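Local coordinates for protein alanine racemase (Acinetobacter baumannii, PDB 4QHR) that belongs to the alanine racemase family and pairs an N-terminal TIM-barrel domain with a C-terminal domain rich in beta strands, at residues 115-126 against 147-158. Residues are numbered along the deposited sequence; the frame is centred on the assembly and turned at random.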
ATOM      1  N   TYR A 115       7.260 -22.497  29.897  1.00 11.76           N
ATOM      2  CA  TYR A 115       7.086 -22.793  28.495  1.00 11.07           C
ATOM      3  C   TYR A 115       6.743 -24.262  28.320  1.00 11.03           C
ATOM      4  O   TYR A 115       5.772 -24.586  27.679  1.00 11.48           O
ATOM      5  CB  TYR A 115       8.356 -22.399  27.724  1.00 10.48           C
ATOM      6  CG  TYR A 115       8.225 -22.402  26.226  1.00 10.37           C
ATOM      7  CD1 TYR A 115       8.334 -23.574  25.508  1.00 10.39           C
ATOM      8  CD2 TYR A 115       8.008 -21.211  25.506  1.00 10.26           C
ATOM      9  CE1 TYR A 115       8.270 -23.580  24.107  1.00 10.00           C
ATOM     10  CE2 TYR A 115       7.909 -21.198  24.101  1.00 10.20           C
ATOM     11  CZ  TYR A 115       8.028 -22.390  23.403  1.00 10.21           C
ATOM     12  OH  TYR A 115       7.929 -22.419  22.004  1.00  9.92           O
ATOM     13  N   ILE A 116       7.489 -25.151  28.955  1.00 11.77           N
ATOM     14  CA  ILE A 116       7.243 -26.599  28.840  1.00 12.06           C
ATOM     15  C   ILE A 116       5.939 -26.992  29.543  1.00 12.72           C
ATOM     16  O   ILE A 116       5.144 -27.785  29.021  1.00 12.37           O
ATOM     17  CB  ILE A 116       8.436 -27.415  29.393  1.00 12.62           C
ATOM     18  CG1 ILE A 116       9.615 -27.251  28.424  1.00 12.36           C
ATOM     19  CG2 ILE A 116       8.077 -28.897  29.545  1.00 12.42           C
ATOM     20  CD1 ILE A 116      10.937 -27.697  29.004  1.00 12.89           C
ATOM     21  N   ALA A 117       5.662 -26.401  30.688  1.00 14.11           N
ATOM     22  CA  ALA A 117       4.438 -26.777  31.399  1.00 15.31           C
ATOM     23  C   ALA A 117       3.202 -26.392  30.603  1.00 16.13           C
ATOM     24  O   ALA A 117       2.196 -27.081  30.693  1.00 17.57           O
ATOM     25  CB  ALA A 117       4.419 -26.167  32.783  1.00 16.41           C
ATOM     26  N   GLN A 118       3.280 -25.326  29.804  1.00 15.53           N
ATOM     27  CA  GLN A 118       2.174 -24.923  28.928  1.00 15.33           C
ATOM     28  C   GLN A 118       1.992 -25.850  27.731  1.00 13.76           C
ATOM     29  O   GLN A 118       1.030 -25.705  27.015  1.00 14.14           O
ATOM     30  CB  GLN A 118       2.335 -23.461  28.437  1.00 16.13           C
ATOM     31  CG  GLN A 118       1.908 -22.410  29.442  1.00 16.97           C
ATOM     32  CD  GLN A 118       0.391 -22.338  29.622  1.00 17.08           C
ATOM     33  OE1 GLN A 118      -0.247 -23.307  30.041  1.00 17.91           O
ATOM     34  NE2 GLN A 118      -0.185 -21.204  29.303  1.00 16.35           N
ATOM     35  N   GLY A 119       2.913 -26.800  27.508  1.00 12.85           N
ATOM     36  CA  GLY A 119       2.752 -27.766  26.468  1.00 12.00           C
ATOM     37  C   GLY A 119       3.248 -27.267  25.139  1.00 11.03           C
ATOM     38  O   GLY A 119       2.835 -27.775  24.121  1.00 10.48           O
ATOM     39  N   LEU A 120       4.141 -26.281  25.148  1.00  9.97           N
ATOM     40  CA  LEU A 120       4.483 -25.550  23.905  1.00  9.84           C
ATOM     41  C   LEU A 120       5.715 -26.160  23.312  1.00  9.55           C
ATOM     42  O   LEU A 120       6.728 -26.340  24.025  1.00  9.47           O
ATOM     43  CB  LEU A 120       4.732 -24.060  24.187  1.00  9.72           C
ATOM     44  CG  LEU A 120       3.519 -23.317  24.755  1.00 10.05           C
ATOM     45  CD1 LEU A 120       3.959 -21.924  25.261  1.00 10.40           C
ATOM     46  CD2 LEU A 120       2.398 -23.188  23.735  1.00 10.31           C
ATOM     47  N   LYS A 121       5.656 -26.434  22.013  1.00  9.78           N
ATOM     48  CA  LYS A 121       6.825 -26.875  21.289  1.00  9.58           C
ATOM     49  C   LYS A 121       7.660 -25.691  20.942  1.00  9.86           C
ATOM     50  O   LYS A 121       7.185 -24.536  20.943  1.00 10.45           O
ATOM     51  CB  LYS A 121       6.478 -27.650  20.008  1.00  9.92           C
ATOM     52  CG  LYS A 121       5.477 -28.796  20.212  1.00 10.25           C
ATOM     53  CD  LYS A 121       5.040 -29.498  18.929  1.00 10.52           C
ATOM     54  CE  LYS A 121       4.312 -28.623  17.951  1.00 10.76           C
ATOM     55  NZ  LYS A 121       2.938 -28.187  18.382  1.00 11.24           N
ATOM     56  N   VAL A 122       8.921 -25.953  20.639  1.00  9.23           N
ATOM     57  CA  VAL A 122       9.817 -24.912  20.171  1.00  9.46           C
ATOM     58  C   VAL A 122      10.166 -25.279  18.736  1.00  9.39           C
ATOM     59  O   VAL A 122      10.504 -26.456  18.442  1.00  9.45           O
ATOM     60  CB  VAL A 122      11.050 -24.743  21.071  1.00  9.38           C
ATOM     61  CG1 VAL A 122      11.708 -26.046  21.349  1.00  9.31           C
ATOM     62  CG2 VAL A 122      12.062 -23.774  20.451  1.00  9.51           C
ATOM     63  N   TRP A 123      10.034 -24.309  17.850  1.00  9.15           N
ATOM     64  CA  TRP A 123      10.342 -24.486  16.436  1.00  9.47           C
ATOM     65  C   TRP A 123      11.783 -24.006  16.187  1.00  9.77           C
ATOM     66  O   TRP A 123      12.099 -22.859  16.429  1.00  9.87           O
ATOM     67  CB  TRP A 123       9.320 -23.765  15.548  1.00  9.70           C
ATOM     68  CG  TRP A 123       7.934 -24.283  15.691  1.00 10.13           C
ATOM     69  CD1 TRP A 123       7.186 -24.309  16.844  1.00 10.68           C
ATOM     70  CD2 TRP A 123       7.088 -24.782  14.660  1.00 10.73           C
ATOM     71  NE1 TRP A 123       5.949 -24.849  16.586  1.00 11.37           N
ATOM     72  CE2 TRP A 123       5.857 -25.128  15.254  1.00 10.83           C
ATOM     73  CE3 TRP A 123       7.256 -24.976  13.281  1.00 10.66           C
ATOM     74  CZ2 TRP A 123       4.802 -25.672  14.524  1.00 11.07           C
ATOM     75  CZ3 TRP A 123       6.242 -25.511  12.552  1.00 10.96           C
ATOM     76  CH2 TRP A 123       5.004 -25.844  13.157  1.00 10.74           C
ATOM     77  N   VAL A 124      12.662 -24.907  15.771  1.00 10.00           N
ATOM     78  CA  VAL A 124      14.091 -24.581  15.652  1.00 10.11           C
ATOM     79  C   VAL A 124      14.377 -24.414  14.182  1.00 10.43           C
ATOM     80  O   VAL A 124      14.304 -25.379  13.400  1.00 10.15           O
ATOM     81  CB  VAL A 124      14.983 -25.655  16.289  1.00  9.96           C
ATOM     82  CG1 VAL A 124      16.432 -25.239  16.192  1.00  9.93           C
ATOM     83  CG2 VAL A 124      14.583 -25.903  17.747  1.00  9.52           C
ATOM     84  N   LYS A 125      14.725 -23.189  13.807  1.00 10.90           N
ATOM     85  CA  LYS A 125      14.836 -22.777  12.406  1.00 12.02           C
ATOM     86  C   LYS A 125      16.261 -23.029  11.889  1.00 11.63           C
ATOM     87  O   LYS A 125      17.215 -22.594  12.474  1.00 10.03           O
ATOM     88  CB  LYS A 125      14.446 -21.291  12.290  1.00 14.16           C
ATOM     89  CG  LYS A 125      14.632 -20.556  10.937  1.00 16.80           C
ATOM     90  CD  LYS A 125      13.865 -21.146   9.764  1.00 19.39           C
ATOM     91  CE  LYS A 125      13.531 -20.106   8.657  1.00 20.71           C
ATOM     92  NZ  LYS A 125      14.656 -19.885   7.718  1.00 22.37           N
ATOM     93  N   LEU A 126      16.338 -23.713  10.760  1.00 11.77           N
ATOM     94  CA  LEU A 126      17.559 -23.955  10.038  1.00 12.26           C
ATOM     95  C   LEU A 126      17.776 -22.905   8.967  1.00 13.18           C
ATOM     96  O   LEU A 126      16.876 -22.592   8.172  1.00 11.79           O
ATOM     97  CB  LEU A 126      17.450 -25.293   9.316  1.00 11.96           C
ATOM     98  CG  LEU A 126      18.599 -25.800   8.415  1.00 12.11           C
ATOM     99  CD1 LEU A 126      19.850 -26.088   9.232  1.00 12.08           C
ATOM    100  CD2 LEU A 126      18.162 -27.025   7.638  1.00 11.83           C
ATOM    101  N   LEU A 147      18.052 -28.646  23.713  1.00 11.76           N
ATOM    102  CA  LEU A 147      16.651 -28.409  24.020  1.00 11.76           C
ATOM    103  C   LEU A 147      15.963 -29.699  24.417  1.00 11.39           C
ATOM    104  O   LEU A 147      15.170 -29.735  25.399  1.00 11.12           O
ATOM    105  CB  LEU A 147      15.933 -27.791  22.803  1.00 11.75           C
ATOM    106  CG  LEU A 147      16.355 -26.359  22.514  1.00 11.96           C
ATOM    107  CD1 LEU A 147      15.878 -25.915  21.131  1.00 12.67           C
ATOM    108  CD2 LEU A 147      15.830 -25.438  23.583  1.00 12.12           C
ATOM    109  N   LYS A 148      16.207 -30.753  23.651  1.00 11.75           N
ATOM    110  CA  LYS A 148      15.648 -32.074  24.018  1.00 12.42           C
ATOM    111  C   LYS A 148      16.042 -32.496  25.439  1.00 13.44           C
ATOM    112  O   LYS A 148      15.198 -32.918  26.234  1.00 12.41           O
ATOM    113  CB  LYS A 148      16.121 -33.157  23.055  1.00 12.89           C
ATOM    114  CG  LYS A 148      15.472 -33.127  21.709  1.00 12.66           C
ATOM    115  CD  LYS A 148      15.923 -34.376  20.974  1.00 13.26           C
ATOM    116  CE  LYS A 148      15.220 -34.573  19.656  1.00 13.18           C
ATOM    117  NZ  LYS A 148      15.535 -35.912  19.110  1.00 13.08           N
ATOM    118  N   SER A 149      17.319 -32.361  25.757  1.00 14.82           N
ATOM    119  CA  SER A 149      17.807 -32.762  27.068  1.00 16.33           C
ATOM    120  C   SER A 149      17.247 -31.870  28.152  1.00 16.74           C
ATOM    121  O   SER A 149      17.056 -32.331  29.241  1.00 16.44           O
ATOM    122  CB  SER A 149      19.348 -32.848  27.105  1.00 18.55           C
ATOM    123  OG  SER A 149      19.898 -31.558  27.155  1.00 21.28           O
ATOM    124  N   GLU A 150      16.951 -30.607  27.839  1.00 16.35           N
ATOM    125  CA  GLU A 150      16.251 -29.701  28.766  1.00 17.00           C
ATOM    126  C   GLU A 150      14.759 -29.949  28.938  1.00 15.85           C
ATOM    127  O   GLU A 150      14.154 -29.299  29.742  1.00 16.11           O
ATOM    128  CB  GLU A 150      16.483 -28.230  28.351  1.00 18.41           C
ATOM    129  CG  GLU A 150      17.916 -27.749  28.509  1.00 20.99           C
ATOM    130  CD  GLU A 150      18.335 -27.613  29.965  1.00 23.98           C
ATOM    131  OE1 GLU A 150      17.450 -27.507  30.855  1.00 26.66           O
ATOM    132  OE2 GLU A 150      19.549 -27.665  30.220  1.00 25.53           O
ATOM    133  N   GLY A 151      14.168 -30.871  28.181  1.00 14.33           N
ATOM    134  CA  GLY A 151      12.767 -31.256  28.317  1.00 13.08           C
ATOM    135  C   GLY A 151      11.815 -30.714  27.244  1.00 12.02           C
ATOM    136  O   GLY A 151      10.589 -30.934  27.335  1.00 11.15           O
ATOM    137  N   PHE A 152      12.352 -30.073  26.211  1.00 10.60           N
ATOM    138  CA  PHE A 152      11.540 -29.510  25.147  1.00 10.95           C
ATOM    139  C   PHE A 152      11.162 -30.527  24.078  1.00 11.23           C
ATOM    140  O   PHE A 152      11.914 -31.446  23.760  1.00 10.89           O
ATOM    141  CB  PHE A 152      12.236 -28.350  24.432  1.00 10.83           C
ATOM    142  CG  PHE A 152      12.398 -27.105  25.245  1.00 10.95           C
ATOM    143  CD1 PHE A 152      11.397 -26.117  25.266  1.00 11.54           C
ATOM    144  CD2 PHE A 152      13.526 -26.887  25.973  1.00 11.42           C
ATOM    145  CE1 PHE A 152      11.567 -24.943  25.995  1.00 11.48           C
ATOM    146  CE2 PHE A 152      13.700 -25.703  26.695  1.00 11.07           C
ATOM    147  CZ  PHE A 152      12.703 -24.749  26.716  1.00 11.55           C
ATOM    148  N   THR A 153       9.999 -30.300  23.480  1.00 11.46           N
ATOM    149  CA  THR A 153       9.611 -30.980  22.260  1.00 11.27           C
ATOM    150  C   THR A 153       9.868 -29.976  21.150  1.00 11.18           C
ATOM    151  O   THR A 153       9.349 -28.827  21.179  1.00 10.98           O
ATOM    152  CB  THR A 153       8.138 -31.417  22.270  1.00 11.55           C
ATOM    153  OG1 THR A 153       7.945 -32.427  23.282  1.00 11.35           O
ATOM    154  CG2 THR A 153       7.683 -31.964  20.911  1.00 11.39           C
ATOM    155  N   CYS A 154      10.671 -30.407  20.194  1.00 10.91           N
ATOM    156  CA  CYS A 154      11.148 -29.555  19.099  1.00 10.69           C
ATOM    157  C   CYS A 154      10.448 -29.808  17.773  1.00 10.29           C
ATOM    158  O   CYS A 154       9.918 -30.922  17.507  1.00 10.28           O
ATOM    159  CB  CYS A 154      12.639 -29.819  18.842  1.00 11.27           C
ATOM    160  SG  CYS A 154      13.699 -29.369  20.186  1.00 11.97           S
ATOM    161  N   VAL A 155      10.456 -28.799  16.909  1.00  9.39           N
ATOM    162  CA  VAL A 155      10.074 -28.984  15.510  1.00  9.40           C
ATOM    163  C   VAL A 155      11.203 -28.436  14.670  1.00  9.42           C
ATOM    164  O   VAL A 155      11.503 -27.269  14.793  1.00 10.43           O
ATOM    165  CB  VAL A 155       8.785 -28.230  15.140  1.00  9.03           C
ATOM    166  CG1 VAL A 155       8.460 -28.431  13.675  1.00  8.91           C
ATOM    167  CG2 VAL A 155       7.645 -28.648  16.026  1.00  9.10           C
ATOM    168  N   LEU A 156      11.824 -29.245  13.848  1.00  9.96           N
ATOM    169  CA  LEU A 156      12.825 -28.788  12.896  1.00 10.61           C
ATOM    170  C   LEU A 156      12.106 -28.051  11.794  1.00 11.17           C
ATOM    171  O   LEU A 156      11.258 -28.645  11.085  1.00 11.01           O
ATOM    172  CB  LEU A 156      13.592 -29.958  12.306  1.00 10.93           C
ATOM    173  CG  LEU A 156      14.650 -29.645  11.240  1.00 11.51           C
ATOM    174  CD1 LEU A 156      15.718 -28.716  11.807  1.00 11.55           C
ATOM    175  CD2 LEU A 156      15.281 -30.959  10.784  1.00 11.51           C
ATOM    176  N   ALA A 157      12.458 -26.783  11.616  1.00 11.26           N
ATOM    177  CA  ALA A 157      11.791 -25.919  10.639  1.00 12.53           C
ATOM    178  C   ALA A 157      12.783 -25.345   9.628  1.00 13.84           C
ATOM    179  O   ALA A 157      13.831 -24.835   9.983  1.00 14.60           O
ATOM    180  CB  ALA A 157      11.051 -24.781  11.328  1.00 12.45           C
ATOM    181  N   MET A 158      12.425 -25.454   8.372  1.00 16.67           N
ATOM    182  CA  MET A 158      13.115 -24.730   7.315  1.00 18.89           C
ATOM    183  C   MET A 158      12.120 -24.052   6.360  1.00 19.52           C
ATOM    184  O   MET A 158      10.951 -24.441   6.277  1.00 16.13           O
ATOM    185  CB  MET A 158      13.945 -25.698   6.545  1.00 21.55           C
ATOM    186  CG  MET A 158      15.010 -25.050   5.683  1.00 23.53           C
ATOM    187  SD  MET A 158      15.681 -26.314   4.617  1.00 26.79           S
ATOM    188  CE  MET A 158      14.267 -26.864   3.623  1.00 25.28           C
TER
HETATM  189  O   HOH W   1       8.164 -28.495  24.720  1.00 12.62           O
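With CG1 of I116 beside its backbone N (chi1 -70°) and the chain then extended, CD1 is laid over the centre of the F152 ring, 3.9 Å from the centroid, a CH-pi contact almost on the ring normal. F152 carries its own ring beside its backbone N (chi1 -69°), where CD1 of Y115 meets the ring edge, 3.5 Å from F152 CE1, with the two ring planes at 58°. At its far end Y115 OH is hydrogen-bonded to the backbone N of C97. Beyond these residues the strands run parallel in register, V122 beside C154 through K125 beside A157. Five backbone hydrogen bonds join them, from V122 N to T153 O to L126 N to A157 O at 2.9 Å; a water bridges L120 O and T153 N. On one face of the sheet V155 lies alongside W123 and places CG1 over the six-membered ring, 3.7 Å from W123 CE3, while V155 CG2 packs on CD and CE of K121. On the other face CG2 of V124 and CD1 of L147 meet tip to tip at 3.6 Å. These neighbouring barrel strands and the connecting helix 139-149 form a beta-alpha-beta crossover. Strands 95-99 and 188-190 continue the parallel sheet on either side, E96 holds the polar ends of K121 and W123, and helices 102-110 and 168-184 cover the face bearing V122 and L156.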